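Local coordinates for protein glutathione transferase o1 (Bombyx mori, PDB 3RBT) that belongs to the omega class of glutathione transferases, a family generally credited with glutathione transfer and glutathione-dependent reduction of dehydroascorbate, at residues P20-D25 and Q84-L89; V41-E46 and M178-V183; R67-R72 and V77-T82; I95-D100 and P172-Y177. All coordinates share one frame; numbering follows the deposited sequence.

The four contacts form two neighbouring pairs. Interactions 1 and 3 have centres 9 Å apart and meet on strands 77-80 and 87-89, adjacent in the mixed sheet of the N-terminal thioredoxin-like domain. Interactions 2 and 4, with centres 8 Å apart, share helix 174-186 and join that domain to the helical C-terminal one, through helices 36-47 and 92-102 respectively. Between the pairs the centres lie 20 to 23 Å apart; interactions 1, 3 and 4 reach the second subunit. Along the chain, interaction 3 is nested within both interaction 1 and interaction 2, interaction 4 within interaction 2, while 1 and 2 cross. One pair thus packs the N-terminal segment and a short helix onto the sheet's hairpin, and the other closes the interdomain seam.

Interaction 1. Residues P20-D25 and Q84-L89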
loop_
_atom_site.group_PDB
_atom_site.type_symbol
_atom_site.label_atom_id
_atom_site.label_comp_id
_atom_site.label_asym_id
_atom_site.label_seq_id
_atom_site.Cartn_x
_atom_site.Cartn_y
_atom_site.Cartn_z
ATOM N N PRO A 20 5.722 -27.463 10.487
ATOM C CA PRO A 20 5.892 -27.240 11.922
ATOM C C PRO A 20 4.571 -27.447 12.653
ATOM O O PRO A 20 3.522 -27.491 12.002
ATOM C CB PRO A 20 6.307 -25.765 11.994
ATOM C CG PRO A 20 5.793 -25.160 10.752
ATOM C CD PRO A 20 5.933 -26.222 9.719
ATOM N N PRO A 21 4.612 -27.572 13.997
ATOM C CA PRO A 21 3.379 -27.783 14.754
ATOM C C PRO A 21 2.528 -26.517 14.831
ATOM O O PRO A 21 2.960 -25.445 14.387
ATOM C CB PRO A 21 3.894 -28.157 16.147
ATOM C CG PRO A 21 5.197 -27.452 16.254
ATOM C CD PRO A 21 5.793 -27.513 14.882
ATOM N N ALA A 22 1.325 -26.650 15.387
ATOM C CA ALA A 22 0.459 -25.510 15.664
ATOM C C ALA A 22 1.162 -24.509 16.579
ATOM O O ALA A 22 1.954 -24.898 17.441
ATOM C CB ALA A 22 -0.848 -25.989 16.298
ATOM N N LEU A 23 0.876 -23.223 16.392
ATOM C CA LEU A 23 1.482 -22.180 17.221
ATOM C C LEU A 23 1.020 -22.271 18.667
ATOM O O LEU A 23 -0.108 -22.682 18.947
ATOM C CB LEU A 23 1.153 -20.790 16.680
ATOM C CG LEU A 23 1.694 -20.429 15.298
ATOM C CD1 LEU A 23 0.978 -19.182 14.819
ATOM C CD2 LEU A 23 3.211 -20.247 15.316
ATOM N N THR A 24 1.904 -21.898 19.582
ATOM C CA THR A 24 1.525 -21.774 20.979
ATOM C C THR A 24 1.690 -20.325 21.426
ATOM O O THR A 24 0.799 -19.507 21.218
ATOM C CB THR A 24 2.307 -22.748 21.895
ATOM O OG1 THR A 24 3.717 -22.555 21.717
ATOM C CG2 THR A 24 1.948 -24.195 21.567
ATOM N N ASP A 25 2.847 -20.009 22.000
ATOM C CA ASP A 25 3.079 -18.710 22.630
ATOM C C ASP A 25 3.879 -17.751 21.752
ATOM O O ASP A 25 4.016 -16.569 22.090
ATOM C CB ASP A 25 3.791 -18.908 23.980
ATOM C CG ASP A 25 5.212 -19.443 23.821
ATOM O OD1 ASP A 25 5.418 -20.389 23.025
ATOM O OD2 ASP A 25 6.130 -18.916 24.490
ATOM N N GLN A 84 -10.041 -18.682 14.637
ATOM C CA GLN A 84 -10.407 -19.782 13.760
ATOM C C GLN A 84 -9.207 -20.671 13.405
ATOM O O GLN A 84 -9.307 -21.548 12.544
ATOM C CB GLN A 84 -11.091 -19.234 12.497
ATOM C CG GLN A 84 -12.543 -18.767 12.726
ATOM C CD GLN A 84 -13.192 -18.167 11.477
ATOM O OE1 GLN A 84 -12.759 -17.130 10.973
ATOM N NE2 GLN A 84 -14.246 -18.815 10.986
ATOM N N GLY A 85 -8.081 -20.450 14.080
ATOM C CA GLY A 85 -6.877 -21.247 13.857
ATOM C C GLY A 85 -5.712 -20.435 13.316
ATOM O O GLY A 85 -5.844 -19.235 13.053
ATOM N N ASP A 86 -4.570 -21.096 13.136
ATOM C CA ASP A 86 -3.358 -20.431 12.656
ATOM C C ASP A 86 -3.509 -19.931 11.219
ATOM O O ASP A 86 -3.969 -20.662 10.344
ATOM C CB ASP A 86 -2.155 -21.359 12.776
ATOM C CG ASP A 86 -1.819 -21.707 14.220
ATOM O OD1 ASP A 86 -2.519 -21.240 15.154
ATOM O OD2 ASP A 86 -0.847 -22.462 14.416
ATOM N N ARG A 87 -3.126 -18.677 10.992
ATOM C CA ARG A 87 -3.290 -18.052 9.684
ATOM C C ARG A 87 -2.013 -17.401 9.174
ATOM O O ARG A 87 -1.234 -16.820 9.942
ATOM C CB ARG A 87 -4.425 -17.013 9.706
ATOM C CG ARG A 87 -5.830 -17.583 9.918
ATOM C CD ARG A 87 -6.281 -18.533 8.809
ATOM N NE ARG A 87 -7.565 -19.143 9.146
ATOM C CZ ARG A 87 -7.716 -20.372 9.643
ATOM N NH1 ARG A 87 -6.664 -21.155 9.849
ATOM N NH2 ARG A 87 -8.931 -20.831 9.929
ATOM N N PHE A 88 -1.822 -17.503 7.866
ATOM C CA PHE A 88 -0.770 -16.785 7.176
ATOM C C PHE A 88 -1.177 -15.322 6.991
ATOM O O PHE A 88 -2.316 -15.021 6.625
ATOM C CB PHE A 88 -0.516 -17.422 5.807
ATOM C CG PHE A 88 0.406 -18.621 5.828
ATOM C CD1 PHE A 88 1.055 -19.017 4.651
ATOM C CD2 PHE A 88 0.634 -19.348 6.996
ATOM C CE1 PHE A 88 1.900 -20.124 4.630
ATOM C CE2 PHE A 88 1.485 -20.446 6.992
ATOM C CZ PHE A 88 2.120 -20.843 5.803
ATOM N N LEU A 89 -0.247 -14.419 7.279
ATOM C CA LEU A 89 -0.392 -13.008 6.933
ATOM C C LEU A 89 0.708 -12.644 5.953
ATOM O O LEU A 89 1.866 -13.005 6.165
ATOM C CB LEU A 89 -0.300 -12.112 8.170
ATOM C CG LEU A 89 -1.590 -11.726 8.911
ATOM C CD1 LEU A 89 -1.284 -10.702 10.017
ATOM C CD2 LEU A 89 -2.614 -11.156 7.965
#
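An N-terminal extension running ahead of the first strand, 27-31, is tied through Leu23 to Asp86 at the base of edge strand 87-89, the outer arm of a beta hairpin with strand 77-80. The bond is made by the backbone on one side and a carboxylate on the other: Leu23 N gives its hydrogen to Asp86 OD2 over 2.7 Å, at 178° practically straight, and OD2 receives it on its syn lone pair. With chi1 at -65°, Asp86 CG stands beside its own backbone N and opposite the carbonyl carbon, which sends the carboxylate out toward the extension. The Leu23 side chain lies obliquely across it, CG 3.4 Å from Asp86 OD2 and CD1 3.8 Å from Asp86 CG, while Ala22 CA approaches Asp86 OD2 to 3.5 Å from the chain just before. Were an alanine here instead of the aspartate, the Leu23 N-H would probably lose its acceptor, and the chain around Ala22 and Leu23 would be less firmly held to the hairpin. Behind the carboxylate, Arg87 NH1 reaches back to Asp86 O at 2.8 Å, the Arg87 side chain packing on Tyr114 of the second subunit. On the extension side, Arg28 bonds Pro21 O, and Leu23 also rests on Arg28 and Pro81. This is a surface contact, small in area and dominated by one good bond. A proline-rich N-terminal extension laid over the thioredoxin-like domain is a familiar feature of omega-class glutathione transferases, and the segment 20-25 fits that description.

Interaction 2. Residues V41-E46 and M178-V183; sequences VLLVLE and MVWPWV
Leu43 reaches across from helix 36-47 to meet Trp180 and Pro181 on helix 174-186. Starting at CB, the side chain leaves its helix toward the partner; CG sits opposite the Leu43 carbonyl carbon (chi1 -66°), and chi2 of 174° carries CD1 onward to the other helix. CB and CG serve as the stem, and the touching is done by that one methyl. It rests on the proline ring, with Leu43 CD1 3.9 Å from Pro181 CD and equally 3.9 Å from Pro181 CG, and it is 4.1 Å from Trp180 CB, lying near the plane of the indole at its edge. The leucine and proline run past one another in opposite senses. The same Leu43 CD1 comes within 3.5 Å of Tyr177 O, the carbonyl one turn before Pro181, whose nitrogen has no hydrogen to offer it. The helix is kinked here, and Trp182 N makes a weak bond, 3.5 Å to Val179 O; Met178 O instead accepts from Arg40 NE. The indole NE1 of Trp180 is turned to Glu184. Between the side chains the contact is apolar, a methyl against a pyrrolidine ring and the Trp180 CB, which implies shape-led packing in the buried seam between the two domains, without any directional bond.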
loop_
_atom_site.group_PDB
_atom_site.type_symbol
_atom_site.label_atom_id
_atom_site.label_comp_id
_atom_site.label_asym_id
_atom_site.label_seq_id
_atom_site.Cartn_x
_atom_site.Cartn_y
_atom_site.Cartn_z
ATOM N N VAL A 41 10.292 -7.130 8.891
ATOM C CA VAL A 41 9.408 -7.743 9.861
ATOM C C VAL A 41 10.185 -8.185 11.108
ATOM O O VAL A 41 9.680 -8.060 12.222
ATOM C CB VAL A 41 8.600 -8.917 9.247
ATOM C CG1 VAL A 41 7.666 -9.528 10.292
ATOM C CG2 VAL A 41 7.789 -8.427 8.033
ATOM N N LEU A 42 11.407 -8.688 10.929
ATOM C CA LEU A 42 12.257 -9.025 12.084
ATOM C C LEU A 42 12.528 -7.807 12.980
ATOM O O LEU A 42 12.495 -7.917 14.200
ATOM C CB LEU A 42 13.581 -9.681 11.652
ATOM C CG LEU A 42 13.494 -11.110 11.095
ATOM C CD1 LEU A 42 14.814 -11.522 10.426
ATOM C CD2 LEU A 42 13.105 -12.109 12.192
ATOM N N LEU A 43 12.800 -6.662 12.365
ATOM C CA LEU A 43 13.035 -5.415 13.111
ATOM C C LEU A 43 11.834 -4.996 13.969
ATOM O O LEU A 43 11.990 -4.663 15.148
ATOM C CB LEU A 43 13.409 -4.278 12.153
ATOM C CG LEU A 43 14.747 -4.422 11.425
ATOM C CD1 LEU A 43 14.935 -3.289 10.391
ATOM C CD2 LEU A 43 15.942 -4.540 12.386
ATOM N N VAL A 44 10.645 -5.026 13.363
ATOM C CA VAL A 44 9.397 -4.648 14.036
ATOM C C VAL A 44 9.066 -5.590 15.193
ATOM O O VAL A 44 8.794 -5.135 16.310
ATOM C CB VAL A 44 8.227 -4.529 13.019
ATOM C CG1 VAL A 44 6.879 -4.315 13.730
ATOM C CG2 VAL A 44 8.510 -3.380 12.058
ATOM N N LEU A 45 9.113 -6.894 14.935
ATOM C CA LEU A 45 8.900 -7.900 15.988
ATOM C C LEU A 45 9.793 -7.661 17.198
ATOM O O LEU A 45 9.350 -7.748 18.353
ATOM C CB LEU A 45 9.173 -9.302 15.448
ATOM C CG LEU A 45 8.126 -9.936 14.530
ATOM C CD1 LEU A 45 8.794 -11.002 13.686
ATOM C CD2 LEU A 45 6.969 -10.528 15.348
ATOM N N GLU A 46 11.058 -7.370 16.922
ATOM C CA GLU A 46 12.047 -7.135 17.966
ATOM C C GLU A 46 11.730 -5.815 18.684
ATOM O O GLU A 46 11.679 -5.773 19.911
ATOM C CB GLU A 46 13.456 -7.133 17.351
ATOM C CG GLU A 46 14.590 -7.485 18.316
ATOM C CD GLU A 46 14.669 -8.969 18.655
ATOM O OE1 GLU A 46 14.787 -9.812 17.744
ATOM O OE2 GLU A 46 14.627 -9.293 19.850
ATOM N N MET A 178 11.146 0.439 8.740
ATOM C CA MET A 178 10.648 0.041 7.415
ATOM C C MET A 178 11.700 0.258 6.328
ATOM O O MET A 178 11.810 -0.519 5.386
ATOM C CB MET A 178 9.370 0.815 7.041
ATOM C CG MET A 178 8.093 0.399 7.806
ATOM S SD MET A 178 7.801 -1.378 7.899
ATOM C CE MET A 178 6.940 -1.684 6.376
ATOM N N VAL A 179 12.472 1.320 6.489
ATOM C CA VAL A 179 13.425 1.796 5.504
ATOM C C VAL A 179 14.818 1.163 5.693
ATOM O O VAL A 179 15.572 0.980 4.721
ATOM C CB VAL A 179 13.461 3.353 5.603
ATOM C CG1 VAL A 179 14.825 3.917 5.513
ATOM C CG2 VAL A 179 12.480 3.987 4.603
ATOM N N TRP A 180 15.134 0.800 6.933
ATOM C CA TRP A 180 16.482 0.368 7.294
ATOM C C TRP A 180 17.079 -0.798 6.488
ATOM O O TRP A 180 18.236 -0.709 6.079
ATOM C CB TRP A 180 16.616 0.087 8.798
ATOM C CG TRP A 180 18.051 -0.189 9.156
ATOM C CD1 TRP A 180 18.584 -1.370 9.563
ATOM C CD2 TRP A 180 19.145 0.738 9.068
ATOM N NE1 TRP A 180 19.945 -1.237 9.756
ATOM C CE2 TRP A 180 20.310 0.050 9.452
ATOM C CE3 TRP A 180 19.247 2.086 8.691
ATOM C CZ2 TRP A 180 21.567 0.671 9.500
ATOM C CZ3 TRP A 180 20.492 2.694 8.718
ATOM C CH2 TRP A 180 21.637 1.988 9.119
ATOM N N PRO A 181 16.317 -1.892 6.275
ATOM C CA PRO A 181 16.954 -3.036 5.626
ATOM C C PRO A 181 17.711 -2.691 4.332
ATOM O O PRO A 181 18.831 -3.160 4.152
ATOM C CB PRO A 181 15.772 -3.979 5.356
ATOM C CG PRO A 181 14.862 -3.701 6.488
ATOM C CD PRO A 181 14.921 -2.207 6.639
ATOM N N TRP A 182 17.125 -1.859 3.476
ATOM C CA TRP A 182 17.780 -1.462 2.233
ATOM C C TRP A 182 18.954 -0.523 2.480
ATOM O O TRP A 182 19.991 -0.655 1.833
ATOM C CB TRP A 182 16.774 -0.884 1.230
ATOM C CG TRP A 182 15.848 -1.965 0.758
ATOM C CD1 TRP A 182 15.996 -2.754 -0.361
ATOM C CD2 TRP A 182 14.657 -2.414 1.409
ATOM N NE1 TRP A 182 14.959 -3.651 -0.443
ATOM C CE2 TRP A 182 14.126 -3.467 0.633
ATOM C CE3 TRP A 182 13.977 -2.021 2.573
ATOM C CZ2 TRP A 182 12.941 -4.129 0.980
ATOM C CZ3 TRP A 182 12.807 -2.682 2.917
ATOM C CH2 TRP A 182 12.306 -3.728 2.126
ATOM N N VAL A 183 18.806 0.390 3.439
ATOM C CA VAL A 183 19.895 1.295 3.802
ATOM C C VAL A 183 21.133 0.527 4.310
ATOM O O VAL A 183 22.260 0.817 3.910
ATOM C CB VAL A 183 19.427 2.390 4.795
ATOM C CG1 VAL A 183 20.597 3.255 5.250
ATOM C CG2 VAL A 183 18.367 3.264 4.140
#

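Interaction 3. Residues R67-R72 and V77-T82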
loop_
_atom_site.group_PDB
_atom_site.type_symbol
_atom_site.label_atom_id
_atom_site.label_comp_id
_atom_site.label_asym_id
_atom_site.label_seq_id
_atom_site.Cartn_x
_atom_site.Cartn_y
_atom_site.Cartn_z
ATOM N N ARG A 67 3.668 -23.870 -0.543
ATOM C CA ARG A 67 3.094 -23.419 -1.819
ATOM C C ARG A 67 1.570 -23.438 -1.773
ATOM O O ARG A 67 0.927 -22.488 -2.203
ATOM C CB ARG A 67 3.596 -24.258 -3.002
ATOM C CG ARG A 67 5.090 -24.124 -3.265
ATOM C CD ARG A 67 5.552 -24.959 -4.446
ATOM N NE ARG A 67 6.717 -25.774 -4.101
ATOM C CZ ARG A 67 7.441 -26.479 -4.973
ATOM N NH1 ARG A 67 7.136 -26.472 -6.269
ATOM N NH2 ARG A 67 8.482 -27.191 -4.547
ATOM N N ALA A 68 1.002 -24.508 -1.220
ATOM C CA ALA A 68 -0.451 -24.640 -1.122
ATOM C C ALA A 68 -1.115 -23.505 -0.339
ATOM O O ALA A 68 -2.191 -23.046 -0.718
ATOM C CB ALA A 68 -0.827 -25.993 -0.536
ATOM N N LYS A 69 -0.478 -23.052 0.742
ATOM C CA LYS A 69 -1.023 -21.957 1.547
ATOM C C LYS A 69 -0.615 -20.589 1.002
ATOM O O LYS A 69 -1.089 -19.560 1.473
ATOM C CB LYS A 69 -0.583 -22.082 3.011
ATOM C CG LYS A 69 -1.152 -23.285 3.771
ATOM C CD LYS A 69 -0.811 -23.178 5.267
ATOM C CE LYS A 69 -1.283 -24.391 6.046
ATOM N NZ LYS A 69 -1.113 -24.217 7.526
ATOM N N ASN A 70 0.248 -20.592 -0.008
ATOM C CA ASN A 70 0.863 -19.377 -0.523
ATOM C C ASN A 70 1.252 -19.579 -1.995
ATOM O O ASN A 70 2.440 -19.619 -2.324
ATOM C CB ASN A 70 2.083 -19.044 0.351
ATOM C CG ASN A 70 2.791 -17.759 -0.056
ATOM O OD1 ASN A 70 2.254 -16.923 -0.788
ATOM N ND2 ASN A 70 4.014 -17.599 0.438
ATOM N N PRO A 71 0.245 -19.719 -2.886
ATOM C CA PRO A 71 0.503 -20.128 -4.277
ATOM C C PRO A 71 1.320 -19.123 -5.091
ATOM O O PRO A 71 2.042 -19.526 -6.004
ATOM C CB PRO A 71 -0.901 -20.321 -4.864
ATOM C CG PRO A 71 -1.793 -19.510 -4.026
ATOM C CD PRO A 71 -1.179 -19.410 -2.656
ATOM N N ARG A 72 1.231 -17.841 -4.734
ATOM C CA ARG A 72 2.034 -16.790 -5.371
ATOM C C ARG A 72 3.431 -16.646 -4.734
ATOM O O ARG A 72 4.238 -15.819 -5.161
ATOM C CB ARG A 72 1.263 -15.460 -5.354
ATOM C CG ARG A 72 0.136 -15.382 -6.410
ATOM C CD ARG A 72 -1.053 -14.531 -5.935
ATOM N NE ARG A 72 -0.670 -13.161 -5.572
ATOM C CZ ARG A 72 -0.885 -12.085 -6.329
ATOM N NH1 ARG A 72 -1.495 -12.202 -7.506
ATOM N NH2 ARG A 72 -0.488 -10.887 -5.909
ATOM N N VAL A 77 6.307 -14.477 5.344
ATOM C CA VAL A 77 4.980 -14.804 5.845
ATOM C C VAL A 77 5.015 -14.791 7.370
ATOM O O VAL A 77 5.891 -15.407 7.986
ATOM C CB VAL A 77 4.505 -16.200 5.392
ATOM C CG1 VAL A 77 3.127 -16.512 5.992
ATOM C CG2 VAL A 77 4.465 -16.305 3.873
ATOM N N LEU A 78 4.073 -14.078 7.976
ATOM C CA LEU A 78 3.920 -14.139 9.411
ATOM C C LEU A 78 2.703 -14.998 9.715
ATOM O O LEU A 78 1.577 -14.676 9.293
ATOM C CB LEU A 78 3.779 -12.732 10.020
ATOM C CG LEU A 78 3.633 -12.638 11.547
ATOM C CD1 LEU A 78 4.953 -12.901 12.282
ATOM C CD2 LEU A 78 3.058 -11.286 11.968
ATOM N N GLU A 79 2.940 -16.095 10.428
ATOM C CA GLU A 79 1.865 -16.988 10.842
ATOM C C GLU A 79 1.490 -16.631 12.270
ATOM O O GLU A 79 2.357 -16.536 13.137
ATOM C CB GLU A 79 2.282 -18.459 10.737
ATOM C CG GLU A 79 1.132 -19.459 10.948
ATOM C CD GLU A 79 1.542 -20.910 10.710
ATOM O OE1 GLU A 79 2.697 -21.270 11.013
ATOM O OE2 GLU A 79 0.704 -21.693 10.225
ATOM N N ILE A 80 0.190 -16.443 12.499
ATOM C CA ILE A 80 -0.322 -15.920 13.762
ATOM C C ILE A 80 -1.479 -16.800 14.244
ATOM O O ILE A 80 -2.126 -17.464 13.434
ATOM C CB ILE A 80 -0.783 -14.438 13.618
ATOM C CG1 ILE A 80 -1.856 -14.290 12.525
ATOM C CG2 ILE A 80 0.408 -13.518 13.297
ATOM C CD1 ILE A 80 -2.680 -13.022 12.644
ATOM N N PRO A 81 -1.719 -16.844 15.568
ATOM C CA PRO A 81 -2.934 -17.515 16.038
ATOM C C PRO A 81 -4.135 -16.620 15.783
ATOM O O PRO A 81 -4.022 -15.395 15.888
ATOM C CB PRO A 81 -2.710 -17.669 17.547
ATOM C CG PRO A 81 -1.290 -17.298 17.806
ATOM C CD PRO A 81 -0.838 -16.438 16.677
ATOM N N THR A 82 -5.260 -17.218 15.408
ATOM C CA THR A 82 -6.514 -16.478 15.315
ATOM C C THR A 82 -7.605 -17.271 16.025
ATOM O O THR A 82 -7.351 -18.382 16.499
ATOM C CB THR A 82 -6.942 -16.187 13.847
ATOM O OG1 THR A 82 -7.479 -17.371 13.251
ATOM C CG2 THR A 82 -5.765 -15.659 13.003
HETATM O O HOH W 1 -1.658 -21.405 9.041
HETATM O O HOH W 2 1.289 -23.989 8.557
#
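Two contrasting meetings join 67-72 to strand 77-80: a direct touch of Asn70 on Val77, and a water-filled gap between Lys69 and Glu79. In the packed half, Asn70 and Val77 approach from opposite directions, and the amide nitrogen Asn70 ND2 comes to 3.7 Å from the methyl Val77 CG2. Chi1 of -178° sets the Asn70 CG opposite its own backbone nitrogen, so that the amide reaches in toward the strand. ND2 gives a hydrogen to Lys74 O, which ties this buried side chain to the connecting loop. Phe88 lies against Val77, Lys69 and Glu79 alike and so borders both halves.

On the looser side, Lys69, extended beyond CG, starts from an exposed position and crosses Glu79 obliquely, yet Lys69 NZ stops 4.1 Å from Glu79 OE2, beyond a salt bridge. Two waters fill the step. Water 1 accepts from Lys69 NZ at 3.2 Å and donates to Glu79 OE2 at 2.7 Å. Water 2 bridges the same Lys69 NZ and Glu79 OE2, at 2.6 and 2.9 Å, making a four-cornered ring. The other oxygen, OE1, is held by Arg28 and Tyr30 of the neighbouring strand, which probably keeps the carboxylate charged and fixed in rotation. Placing a short helix over the sheet just before the loop into an inner strand is typical of the thioredoxin-like domain of glutathione transferases, where that loop normally carries the cis-proline.

Interaction 4. Residues I95-D100 and P172-Y177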
loop_
_atom_site.group_PDB
_atom_site.type_symbol
_atom_site.label_atom_id
_atom_site.label_comp_id
_atom_site.label_asym_id
_atom_site.label_seq_id
_atom_site.Cartn_x
_atom_site.Cartn_y
_atom_site.Cartn_z
ATOM N N ILE A 95 1.808 -6.698 7.408
ATOM C CA ILE A 95 2.313 -7.487 8.540
ATOM C C ILE A 95 2.771 -6.587 9.685
ATOM O O ILE A 95 2.372 -6.782 10.831
ATOM C CB ILE A 95 3.463 -8.435 8.110
ATOM C CG1 ILE A 95 2.893 -9.633 7.326
ATOM C CG2 ILE A 95 4.207 -8.935 9.318
ATOM C CD1 ILE A 95 3.936 -10.436 6.501
ATOM N N CYS A 96 3.591 -5.593 9.360
ATOM C CA CYS A 96 4.149 -4.715 10.366
ATOM C C CYS A 96 3.074 -3.836 10.990
ATOM O O CYS A 96 3.129 -3.574 12.190
ATOM C CB CYS A 96 5.272 -3.857 9.772
ATOM S SG CYS A 96 6.788 -4.785 9.371
ATOM N N ASP A 97 2.110 -3.391 10.178
ATOM C CA ASP A 97 0.989 -2.583 10.666
ATOM C C ASP A 97 0.050 -3.405 11.551
ATOM O O ASP A 97 -0.425 -2.912 12.582
ATOM C CB ASP A 97 0.219 -1.912 9.512
ATOM C CG ASP A 97 1.020 -0.775 8.851
ATOM O OD1 ASP A 97 2.063 -0.358 9.400
ATOM O OD2 ASP A 97 0.595 -0.283 7.788
ATOM N N TYR A 98 -0.180 -4.659 11.157
ATOM C CA TYR A 98 -0.926 -5.600 11.994
ATOM C C TYR A 98 -0.286 -5.676 13.383
ATOM O O TYR A 98 -0.964 -5.528 14.387
ATOM C CB TYR A 98 -0.986 -7.005 11.365
ATOM C CG TYR A 98 -1.434 -8.033 12.370
ATOM C CD1 TYR A 98 -2.780 -8.153 12.709
ATOM C CD2 TYR A 98 -0.508 -8.837 13.037
ATOM C CE1 TYR A 98 -3.198 -9.074 13.659
ATOM C CE2 TYR A 98 -0.923 -9.759 13.993
ATOM C CZ TYR A 98 -2.262 -9.868 14.301
ATOM O OH TYR A 98 -2.686 -10.779 15.253
ATOM N N LEU A 99 1.027 -5.899 13.417
ATOM C CA LEU A 99 1.775 -6.012 14.669
ATOM C C LEU A 99 1.684 -4.749 15.511
ATOM O O LEU A 99 1.546 -4.833 16.729
ATOM C CB LEU A 99 3.245 -6.355 14.397
ATOM C CG LEU A 99 3.481 -7.720 13.722
ATOM C CD1 LEU A 99 4.943 -7.877 13.329
ATOM C CD2 LEU A 99 3.028 -8.858 14.654
ATOM N N ASP A 100 1.747 -3.584 14.865
ATOM C CA ASP A 100 1.686 -2.321 15.601
ATOM C C ASP A 100 0.312 -2.021 16.207
ATOM O O ASP A 100 0.226 -1.355 17.250
ATOM C CB ASP A 100 2.168 -1.134 14.762
ATOM C CG ASP A 100 2.689 -0.000 15.622
ATOM O OD1 ASP A 100 3.374 -0.281 16.618
ATOM O OD2 ASP A 100 2.435 1.170 15.304
ATOM N N PRO A 172 13.739 5.767 17.240
ATOM C CA PRO A 172 13.271 5.241 15.950
ATOM C C PRO A 172 11.799 4.818 15.984
ATOM O O PRO A 172 11.335 4.256 16.977
ATOM C CB PRO A 172 14.180 4.034 15.686
ATOM C CG PRO A 172 15.296 4.122 16.659
ATOM C CD PRO A 172 14.875 4.999 17.795
ATOM N N GLY A 173 11.073 5.117 14.911
ATOM C CA GLY A 173 9.668 4.731 14.778
ATOM C C GLY A 173 9.482 3.815 13.592
ATOM O O GLY A 173 10.458 3.319 13.034
ATOM N N MET A 174 8.230 3.588 13.204
ATOM C CA MET A 174 7.915 2.692 12.093
ATOM C C MET A 174 8.670 3.009 10.790
ATOM O O MET A 174 9.202 2.105 10.147
ATOM C CB MET A 174 6.405 2.674 11.819
ATOM C CG MET A 174 5.993 1.663 10.747
ATOM S SD MET A 174 6.340 -0.040 11.264
ATOM C CE MET A 174 4.838 -0.439 12.169
ATOM N N LEU A 175 8.703 4.277 10.390
ATOM C CA LEU A 175 9.397 4.644 9.147
ATOM C C LEU A 175 10.895 4.256 9.185
ATOM O O LEU A 175 11.401 3.630 8.250
ATOM C CB LEU A 175 9.203 6.130 8.813
ATOM C CG LEU A 175 9.824 6.648 7.508
ATOM C CD1 LEU A 175 9.281 5.894 6.263
ATOM C CD2 LEU A 175 9.621 8.153 7.361
ATOM N N ASP A 176 11.582 4.597 10.274
ATOM C CA ASP A 176 12.980 4.194 10.456
ATOM C C ASP A 176 13.241 2.706 10.188
ATOM O O ASP A 176 14.128 2.365 9.412
ATOM C CB ASP A 176 13.457 4.574 11.855
ATOM C CG ASP A 176 13.353 6.054 12.105
ATOM O OD1 ASP A 176 14.253 6.808 11.663
ATOM O OD2 ASP A 176 12.353 6.465 12.730
ATOM N N TYR A 177 12.468 1.828 10.821
ATOM C CA TYR A 177 12.675 0.390 10.663
ATOM C C TYR A 177 12.210 -0.145 9.298
ATOM O O TYR A 177 12.812 -1.082 8.774
ATOM C CB TYR A 177 12.009 -0.396 11.796
ATOM C CG TYR A 177 12.641 -0.188 13.166
ATOM C CD1 TYR A 177 11.891 0.299 14.235
ATOM C CD2 TYR A 177 13.981 -0.496 13.391
ATOM C CE1 TYR A 177 12.465 0.477 15.490
ATOM C CE2 TYR A 177 14.557 -0.322 14.641
ATOM C CZ TYR A 177 13.799 0.171 15.681
ATOM O OH TYR A 177 14.382 0.346 16.919
#
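Met174 points its side chain at helix 92-102 and meets Cys96, Asp97 and Asp100 with a single atom, its terminal methyl. CG starts opposite the backbone nitrogen (chi1 -175°), then the chain bends at both later torsions and hooks CE in among the three residues. There Met174 CE is 3.6 Å from Cys96 O, a carbonyl already bonded to Asp100 N one turn on. Asp100 comes from the opposite direction, bringing its CB to 3.8 Å from Met174 CE, whereas Asp97 crosses the methionine obliquely and sets OD1 3.9 Å from the same Met174 CE. Cys96 adds its CB, 4.2 Å from Met174 CE.

Both carboxylates use their oxygens on other partners: Asp97 bonds His109 and forms a salt bridge with Arg120 of the second subunit, and Asp100 forms one with Lys48 and also binds a glycerol, probably from the crystallisation liquor. The methyl thus sits beside two carboxylates whose rotation these partners probably restrain. Gly173, at the N-cap, donates its N to Asp176 OD2 at 2.9 Å and 176°, the half of a capping box that a glycine can still make.

Around the contact, Cys96 leans on Val44 and Leu99 on Leu45 of helix 36-47, Ile95 reaches Leu78 of strand 77-80, and Leu175 turns to helix 113-138, so that helix 174-186 lies between the sheet-bearing domain and the long helices behind it.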